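Local structure of lipase (Pelosinus fermentans, 5AH0) at residues Q125-G130 with S151-I156; F260-C265 with A377-Q382. The protein is a zinc-containing lipase that hydrolyses ester bonds and also degrades the synthetic polyester poly(butylene adipate-co-terephthalate). One frame throughout, in Å; residues are numbered along the deposited sequence.

How the contacts relate
Both contacts pack a helix end against the central parallel sheet of one chain. Contact 1 sets the end of helix 116-129 against the start of strand 153-159. Contact 2 sets the end of helix 370-380 against the neighbouring strand 258-265. The two helices lie on opposite sides of the sheet. The strands are joined between the contacts, where Ile156 O and Phe260 N are 2.7 Å apart, a probable hydrogen bond. Ser155 OG also packs on Leu380 CD2. Contact 1 is only partly buried and its centre is apolar, with a lysine at the margin. Contact 2 is buried and turns on a cation-pi pair.

Contact 1 of 2, residues Q125-G130 with S151-I156; sequences QLLKEG and SWVHSI
The beta-alpha-beta crossover from strand 108-113 through helix 116-129 to strand 153-159 is packed here by Leu127 and Lys128 against Ser151, Trp152 and Val153. The nearest CA atoms, those of Lys128 and Ser151, are 6.0 Å apart, where the chain is about to enter the strand. Leu127 points at the strand and makes the largest single contribution. Its CG lies anti to the carbonyl carbon (chi1 -72°), which carries CD1 forward to Val153 CG2 at 3.8 Å. The two side chains cross at about a right angle. The same CD1 lies 4.2 Å from Trp152 CB, while Leu127 CD2 approaches the indole obliquely. Tyr62 of helix 54-66 touches both Leu127 and Trp152. Lys128 lies at the more open margin. Its chain bends at chi2 (-62°) and chi4 (55°), and its CE rests 3.6 Å from Ser151 CB. The contact is made by methylene groups, because the ammonium goes to Asp256 in a salt bridge. Behind these side chains the helix runs out: Gly130 N still bonds to Leu126 O at 2.7 Å, and Gly130 then leaves the helix with positive phi. No hydrogen bond joins the two segments. Apolar packing of a helix on the strand that follows it, within a parallel sheet, is typical of the alpha/beta-hydrolase fold.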
ATOM      1  N   GLN A 125       1.347   2.590 -14.056  1.00 71.90           N
ATOM      2  CA  GLN A 125       1.079   1.773 -15.237  1.00 73.70           C
ATOM      3  C   GLN A 125      -0.139   2.313 -15.981  1.00 75.31           C
ATOM      4  O   GLN A 125      -0.159   2.363 -17.209  1.00 79.04           O
ATOM      5  CB  GLN A 125       0.865   0.309 -14.865  1.00 72.89           C
ATOM      6  CG  GLN A 125       0.852  -0.611 -16.079  1.00 79.95           C
ATOM      7  CD  GLN A 125       2.230  -0.806 -16.692  1.00 83.47           C
ATOM      8  OE1 GLN A 125       3.247  -0.786 -15.995  1.00 83.94           O
ATOM      9  NE2 GLN A 125       2.273  -0.948 -18.011  1.00 84.43           N
ATOM     10  N   LEU A 126      -1.150   2.718 -15.220  1.00 74.11           N
ATOM     11  CA  LEU A 126      -2.370   3.274 -15.777  1.00 76.28           C
ATOM     12  C   LEU A 126      -2.139   4.701 -16.274  1.00 79.20           C
ATOM     13  O   LEU A 126      -2.681   5.101 -17.312  1.00 82.75           O
ATOM     14  CB  LEU A 126      -3.482   3.236 -14.731  1.00 74.72           C
ATOM     15  CG  LEU A 126      -3.969   1.806 -14.469  1.00 75.80           C
ATOM     16  CD1 LEU A 126      -5.066   1.762 -13.412  1.00 74.03           C
ATOM     17  CD2 LEU A 126      -4.436   1.160 -15.768  1.00 80.18           C
ATOM     18  N   LEU A 127      -1.318   5.457 -15.548  1.00 76.17           N
ATOM     19  CA  LEU A 127      -0.953   6.808 -15.971  1.00 78.84           C
ATOM     20  C   LEU A 127      -0.332   6.815 -17.358  1.00 89.45           C
ATOM     21  O   LEU A 127      -0.736   7.582 -18.243  1.00 93.80           O
ATOM     22  CB  LEU A 127       0.023   7.444 -14.982  1.00 69.83           C
ATOM     23  CG  LEU A 127      -0.577   7.844 -13.646  1.00 68.00           C
ATOM     24  CD1 LEU A 127       0.465   8.534 -12.800  1.00 68.23           C
ATOM     25  CD2 LEU A 127      -1.762   8.763 -13.893  1.00 70.10           C
ATOM     26  N   LYS A 128       0.645   5.938 -17.540  1.00 90.68           N
ATOM     27  CA  LYS A 128       1.434   5.918 -18.755  1.00 94.04           C
ATOM     28  C   LYS A 128       0.671   5.365 -19.939  1.00 97.10           C
ATOM     29  O   LYS A 128       0.760   5.901 -21.043  1.00101.42           O
ATOM     30  CB  LYS A 128       2.701   5.092 -18.542  1.00 95.35           C
ATOM     31  CG  LYS A 128       3.794   5.806 -17.796  1.00 93.61           C
ATOM     32  CD  LYS A 128       4.228   7.008 -18.605  1.00100.77           C
ATOM     33  CE  LYS A 128       5.575   7.501 -18.163  1.00102.72           C
ATOM     34  NZ  LYS A 128       6.560   6.377 -18.225  1.00103.61           N
ATOM     35  N   GLU A 129      -0.074   4.289 -19.718  1.00 94.51           N
ATOM     36  CA  GLU A 129      -0.620   3.542 -20.843  1.00 98.13           C
ATOM     37  C   GLU A 129      -2.111   3.248 -20.743  1.00 96.49           C
ATOM     38  O   GLU A 129      -2.668   2.593 -21.620  1.00100.69           O
ATOM     39  CB  GLU A 129       0.161   2.240 -20.999  1.00 99.87           C
ATOM     40  CG  GLU A 129       1.648   2.484 -21.188  1.00104.49           C
ATOM     41  CD  GLU A 129       2.472   1.235 -21.030  1.00109.38           C
ATOM     42  OE1 GLU A 129       1.929   0.136 -21.265  1.00112.78           O
ATOM     43  OE2 GLU A 129       3.654   1.351 -20.639  1.00109.98           O
ATOM     44  N   GLY A 130      -2.754   3.747 -19.690  1.00 91.55           N
ATOM     45  CA  GLY A 130      -4.183   3.562 -19.506  1.00 88.22           C
ATOM     46  C   GLY A 130      -4.607   2.113 -19.630  1.00 88.48           C
ATOM     47  O   GLY A 130      -3.807   1.199 -19.425  1.00 89.51           O
ATOM     48  N   SER A 151       2.961  11.201 -17.848  1.00 86.08           N
ATOM     49  CA  SER A 151       4.156  10.986 -17.056  1.00 85.90           C
ATOM     50  C   SER A 151       4.166  11.977 -15.890  1.00 81.71           C
ATOM     51  O   SER A 151       4.761  13.052 -15.973  1.00 81.94           O
ATOM     52  CB  SER A 151       5.409  11.122 -17.921  1.00 92.41           C
ATOM     53  OG  SER A 151       6.580  10.895 -17.157  1.00 94.33           O
ATOM     54  N   TRP A 152       3.468  11.610 -14.816  1.00 79.40           N
ATOM     55  CA  TRP A 152       3.203  12.502 -13.684  1.00 75.72           C
ATOM     56  C   TRP A 152       3.941  12.127 -12.392  1.00 70.84           C
ATOM     57  O   TRP A 152       3.754  12.752 -11.343  1.00 66.05           O
ATOM     58  CB  TRP A 152       1.697  12.534 -13.415  1.00 76.98           C
ATOM     59  CG  TRP A 152       0.879  13.135 -14.526  1.00 81.79           C
ATOM     60  CD1 TRP A 152       1.335  13.616 -15.728  1.00 81.78           C
ATOM     61  CD2 TRP A 152      -0.541  13.316 -14.537  1.00 84.09           C
ATOM     62  NE1 TRP A 152       0.284  14.094 -16.475  1.00 83.31           N
ATOM     63  CE2 TRP A 152      -0.877  13.923 -15.768  1.00 84.87           C
ATOM     64  CE3 TRP A 152      -1.562  13.035 -13.621  1.00 83.03           C
ATOM     65  CZ2 TRP A 152      -2.187  14.244 -16.105  1.00 86.60           C
ATOM     66  CZ3 TRP A 152      -2.864  13.355 -13.960  1.00 84.93           C
ATOM     67  CH2 TRP A 152      -3.165  13.953 -15.191  1.00 87.73           C
ATOM     68  N   VAL A 153       4.758  11.086 -12.466  1.00 69.16           N
ATOM     69  CA  VAL A 153       5.419  10.557 -11.286  1.00 66.03           C
ATOM     70  C   VAL A 153       6.914  10.526 -11.541  1.00 71.12           C
ATOM     71  O   VAL A 153       7.358  10.053 -12.589  1.00 78.09           O
ATOM     72  CB  VAL A 153       4.907   9.148 -10.933  1.00 62.44           C
ATOM     73  CG1 VAL A 153       5.728   8.532  -9.789  1.00 60.11           C
ATOM     74  CG2 VAL A 153       3.429   9.203 -10.583  1.00 54.67           C
ATOM     75  N   HIS A 154       7.695  11.052 -10.602  1.00 66.15           N
ATOM     76  CA  HIS A 154       9.128  11.141 -10.816  1.00 68.19           C
ATOM     77  C   HIS A 154       9.845   9.951 -10.190  1.00 66.17           C
ATOM     78  O   HIS A 154      10.800   9.411 -10.751  1.00 70.08           O
ATOM     79  CB  HIS A 154       9.681  12.452 -10.265  1.00 69.32           C
ATOM     80  CG  HIS A 154      11.007  12.825 -10.846  1.00 73.39           C
ATOM     81  ND1 HIS A 154      12.193  12.675 -10.161  1.00 74.64           N
ATOM     82  CD2 HIS A 154      11.335  13.316 -12.065  1.00 75.98           C
ATOM     83  CE1 HIS A 154      13.195  13.070 -10.928  1.00 75.77           C
ATOM     84  NE2 HIS A 154      12.700  13.466 -12.087  1.00 77.16           N
ATOM     85  N   SER A 155       9.395   9.555  -9.008  1.00 59.61           N
ATOM     86  CA  SER A 155       9.999   8.428  -8.321  1.00 55.83           C
ATOM     87  C   SER A 155       8.984   7.619  -7.556  1.00 50.39           C
ATOM     88  O   SER A 155       7.931   8.118  -7.162  1.00 49.49           O
ATOM     89  CB  SER A 155      11.078   8.901  -7.353  1.00 59.79           C
ATOM     90  OG  SER A 155      10.512   9.757  -6.374  1.00 60.92           O
ATOM     91  N   ILE A 156       9.339   6.367  -7.314  1.00 49.35           N
ATOM     92  CA  ILE A 156       8.538   5.497  -6.491  1.00 49.95           C
ATOM     93  C   ILE A 156       9.430   4.887  -5.416  1.00 49.92           C
ATOM     94  O   ILE A 156      10.435   4.234  -5.719  1.00 51.48           O
ATOM     95  CB  ILE A 156       7.870   4.393  -7.329  1.00 53.63           C
ATOM     96  CG1 ILE A 156       6.708   4.970  -8.141  1.00 53.04           C
ATOM     97  CG2 ILE A 156       7.405   3.237  -6.448  1.00 43.20           C
ATOM     98  CD1 ILE A 156       5.872   3.900  -8.812  1.00 54.47           C
TER

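Contact 2 of 2, residues F260-C265 with A377-Q382; sequences FSYSTC and AEKLSQ
Strand 258-265 and the last turn of helix 370-380 stand well apart, and Phe260, Tyr262, Lys379 and Leu380 bridge the space. The nearest CA atoms, of Phe260 and Leu380, are 9.8 Å apart. Phe260 and Tyr262, two apart on the strand, both point toward the helix. Lys379 meets them from the opposite direction. Its chain leaves with CG anti to the backbone N (chi1 -172°) and bends at chi3 and chi4, which brings the ammonium over one face of the Phe260 ring. Lys379 NZ is 3.3 Å from the centroid of the Phe260 ring and 16° off its normal, a close cation-pi contact. It is shifted toward the rim, with Phe260 CE1 nearest to Lys379 NZ at 3.2 Å. Tyr262 touches the same lysine one atom back along its chain, its OH 3.7 Å from Lys379 CE. The Tyr262 ring also meets Trp372 edge to face. Leu380 CD2 comes obliquely to the phenylalanine, 4.3 Å from Phe260 CE2. With an alanine here in place of Phe260, the lysine ammonium is likely to lose its aromatic face, and a gap would probably open beside Leu380. Within 377-382, Ser381 OG bonds back to Glu378 O at 2.9 Å, tilted 27° from the carbonyl plane. A C-terminal helix packed on one side of a parallel sheet is characteristic of alpha/beta hydrolases.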
ATOM      1  N   PHE A 260      12.962   3.209  -5.818  1.00 55.81           N
ATOM      2  CA  PHE A 260      13.690   2.821  -4.613  1.00 54.22           C
ATOM      3  C   PHE A 260      12.853   1.854  -3.777  1.00 53.78           C
ATOM      4  O   PHE A 260      11.689   2.127  -3.476  1.00 52.94           O
ATOM      5  CB  PHE A 260      14.052   4.048  -3.778  1.00 52.85           C
ATOM      6  CG  PHE A 260      14.906   5.041  -4.499  1.00 57.72           C
ATOM      7  CD1 PHE A 260      16.284   4.903  -4.523  1.00 58.75           C
ATOM      8  CD2 PHE A 260      14.334   6.113  -5.161  1.00 58.69           C
ATOM      9  CE1 PHE A 260      17.077   5.822  -5.186  1.00 57.59           C
ATOM     10  CE2 PHE A 260      15.118   7.031  -5.829  1.00 60.34           C
ATOM     11  CZ  PHE A 260      16.495   6.882  -5.842  1.00 60.27           C
ATOM     12  N   SER A 261      13.468   0.745  -3.375  1.00 52.12           N
ATOM     13  CA  SER A 261      12.794  -0.246  -2.546  1.00 49.92           C
ATOM     14  C   SER A 261      13.590  -0.540  -1.278  1.00 50.18           C
ATOM     15  O   SER A 261      14.782  -0.848  -1.331  1.00 52.07           O
ATOM     16  CB  SER A 261      12.581  -1.537  -3.321  1.00 52.34           C
ATOM     17  OG  SER A 261      13.815  -2.202  -3.494  1.00 54.41           O
ATOM     18  N   TYR A 262      12.921  -0.433  -0.138  1.00 45.16           N
ATOM     19  CA  TYR A 262      13.520  -0.754   1.140  1.00 42.44           C
ATOM     20  C   TYR A 262      12.992  -2.090   1.626  1.00 46.49           C
ATOM     21  O   TYR A 262      11.800  -2.358   1.510  1.00 48.20           O
ATOM     22  CB  TYR A 262      13.222   0.345   2.159  1.00 43.21           C
ATOM     23  CG  TYR A 262      13.979   1.624   1.908  1.00 43.73           C
ATOM     24  CD1 TYR A 262      13.468   2.605   1.074  1.00 43.08           C
ATOM     25  CD2 TYR A 262      15.217   1.845   2.502  1.00 45.37           C
ATOM     26  CE1 TYR A 262      14.163   3.776   0.834  1.00 47.81           C
ATOM     27  CE2 TYR A 262      15.923   3.012   2.269  1.00 49.76           C
ATOM     28  CZ  TYR A 262      15.394   3.974   1.437  1.00 51.33           C
ATOM     29  OH  TYR A 262      16.097   5.134   1.210  1.00 54.95           O
ATOM     30  N   SER A 263      13.875  -2.934   2.157  1.00 47.45           N
ATOM     31  CA  SER A 263      13.468  -4.247   2.651  1.00 42.50           C
ATOM     32  C   SER A 263      13.570  -4.338   4.160  1.00 45.04           C
ATOM     33  O   SER A 263      14.507  -3.809   4.764  1.00 50.93           O
ATOM     34  CB  SER A 263      14.309  -5.343   2.009  1.00 42.86           C
ATOM     35  OG  SER A 263      13.884  -5.571   0.677  1.00 48.96           O
ATOM     36  N   THR A 264      12.597  -5.009   4.766  1.00 42.43           N
ATOM     37  CA  THR A 264      12.537  -5.163   6.219  1.00 41.68           C
ATOM     38  C   THR A 264      12.643  -6.611   6.639  1.00 43.94           C
ATOM     39  O   THR A 264      12.262  -7.516   5.906  1.00 45.03           O
ATOM     40  CB  THR A 264      11.233  -4.618   6.792  1.00 43.01           C
ATOM     41  OG1 THR A 264      10.137  -5.225   6.086  1.00 47.37           O
ATOM     42  CG2 THR A 264      11.176  -3.100   6.628  1.00 41.80           C
ATOM     43  N   CYS A 265      13.144  -6.820   7.844  1.00 43.99           N
ATOM     44  CA  CYS A 265      13.300  -8.156   8.379  1.00 45.45           C
ATOM     45  C   CYS A 265      13.336  -8.040   9.883  1.00 45.56           C
ATOM     46  O   CYS A 265      13.948  -7.113  10.405  1.00 47.18           O
ATOM     47  CB  CYS A 265      14.578  -8.830   7.863  1.00 46.84           C
ATOM     48  SG  CYS A 265      14.642 -10.605   8.272  1.00 54.28           S
ATOM     49  N   ALA A 377      13.132  12.244   2.041  1.00 47.77           N
ATOM     50  CA  ALA A 377      12.642  13.393   1.266  1.00 52.33           C
ATOM     51  C   ALA A 377      13.778  14.208   0.639  1.00 59.52           C
ATOM     52  O   ALA A 377      13.663  14.644  -0.509  1.00 62.21           O
ATOM     53  CB  ALA A 377      11.791  14.291   2.128  1.00 48.54           C
ATOM     54  N   GLU A 378      14.859  14.417   1.393  1.00 61.95           N
ATOM     55  CA  GLU A 378      16.038  15.117   0.877  1.00 64.24           C
ATOM     56  C   GLU A 378      16.576  14.406  -0.349  1.00 63.60           C
ATOM     57  O   GLU A 378      16.852  15.045  -1.363  1.00 67.01           O
ATOM     58  CB  GLU A 378      17.148  15.213   1.928  1.00 68.12           C
ATOM     59  CG  GLU A 378      16.824  16.069   3.141  1.00 75.93           C
ATOM     60  CD  GLU A 378      17.901  15.997   4.231  1.00 84.21           C
ATOM     61  OE1 GLU A 378      18.713  15.041   4.226  1.00 83.77           O
ATOM     62  OE2 GLU A 378      17.941  16.908   5.087  1.00 89.31           O
ATOM     63  N   LYS A 379      16.704  13.084  -0.252  1.00 58.68           N
ATOM     64  CA  LYS A 379      17.223  12.291  -1.354  1.00 60.99           C
ATOM     65  C   LYS A 379      16.330  12.475  -2.579  1.00 61.14           C
ATOM     66  O   LYS A 379      16.813  12.697  -3.695  1.00 64.27           O
ATOM     67  CB  LYS A 379      17.322  10.810  -0.970  1.00 62.41           C
ATOM     68  CG  LYS A 379      18.039   9.948  -2.013  1.00 71.49           C
ATOM     69  CD  LYS A 379      18.608   8.640  -1.430  1.00 75.90           C
ATOM     70  CE  LYS A 379      17.508   7.643  -1.102  1.00 74.18           C
ATOM     71  NZ  LYS A 379      16.752   7.327  -2.343  1.00 74.98           N
ATOM     72  N   LEU A 380      15.023  12.428  -2.348  1.00 57.02           N
ATOM     73  CA  LEU A 380      14.049  12.523  -3.423  1.00 58.53           C
ATOM     74  C   LEU A 380      14.056  13.904  -4.065  1.00 62.01           C
ATOM     75  O   LEU A 380      13.692  14.052  -5.227  1.00 62.10           O
ATOM     76  CB  LEU A 380      12.652  12.191  -2.900  1.00 56.06           C
ATOM     77  CG  LEU A 380      12.482  10.742  -2.450  1.00 51.64           C
ATOM     78  CD1 LEU A 380      11.098  10.522  -1.888  1.00 47.68           C
ATOM     79  CD2 LEU A 380      12.740   9.813  -3.624  1.00 54.02           C
ATOM     80  N   SER A 381      14.476  14.908  -3.307  1.00 61.24           N
ATOM     81  CA  SER A 381      14.484  16.268  -3.817  1.00 65.42           C
ATOM     82  C   SER A 381      15.828  16.588  -4.458  1.00 68.80           C
ATOM     83  O   SER A 381      16.028  17.678  -4.979  1.00 66.61           O
ATOM     84  CB  SER A 381      14.187  17.268  -2.697  1.00 63.88           C
ATOM     85  OG  SER A 381      15.303  17.413  -1.839  1.00 62.61           O
ATOM     86  N   GLN A 382      16.754  15.635  -4.400  1.00 71.18           N
ATOM     87  CA  GLN A 382      18.053  15.821  -5.027  1.00 75.65           C
ATOM     88  C   GLN A 382      18.091  15.166  -6.405  1.00 76.84           C
ATOM     89  O   GLN A 382      19.044  15.356  -7.163  1.00 80.42           O
ATOM     90  CB  GLN A 382      19.155  15.266  -4.127  1.00 80.94           C
ATOM     91  CG  GLN A 382      19.442  16.147  -2.922  1.00 88.99           C
ATOM     92  CD  GLN A 382      20.410  15.513  -1.935  1.00 93.38           C
ATOM     93  OE1 GLN A 382      21.037  14.494  -2.228  1.00 94.88           O
ATOM     94  NE2 GLN A 382      20.525  16.109  -0.752  1.00 93.55           N
TER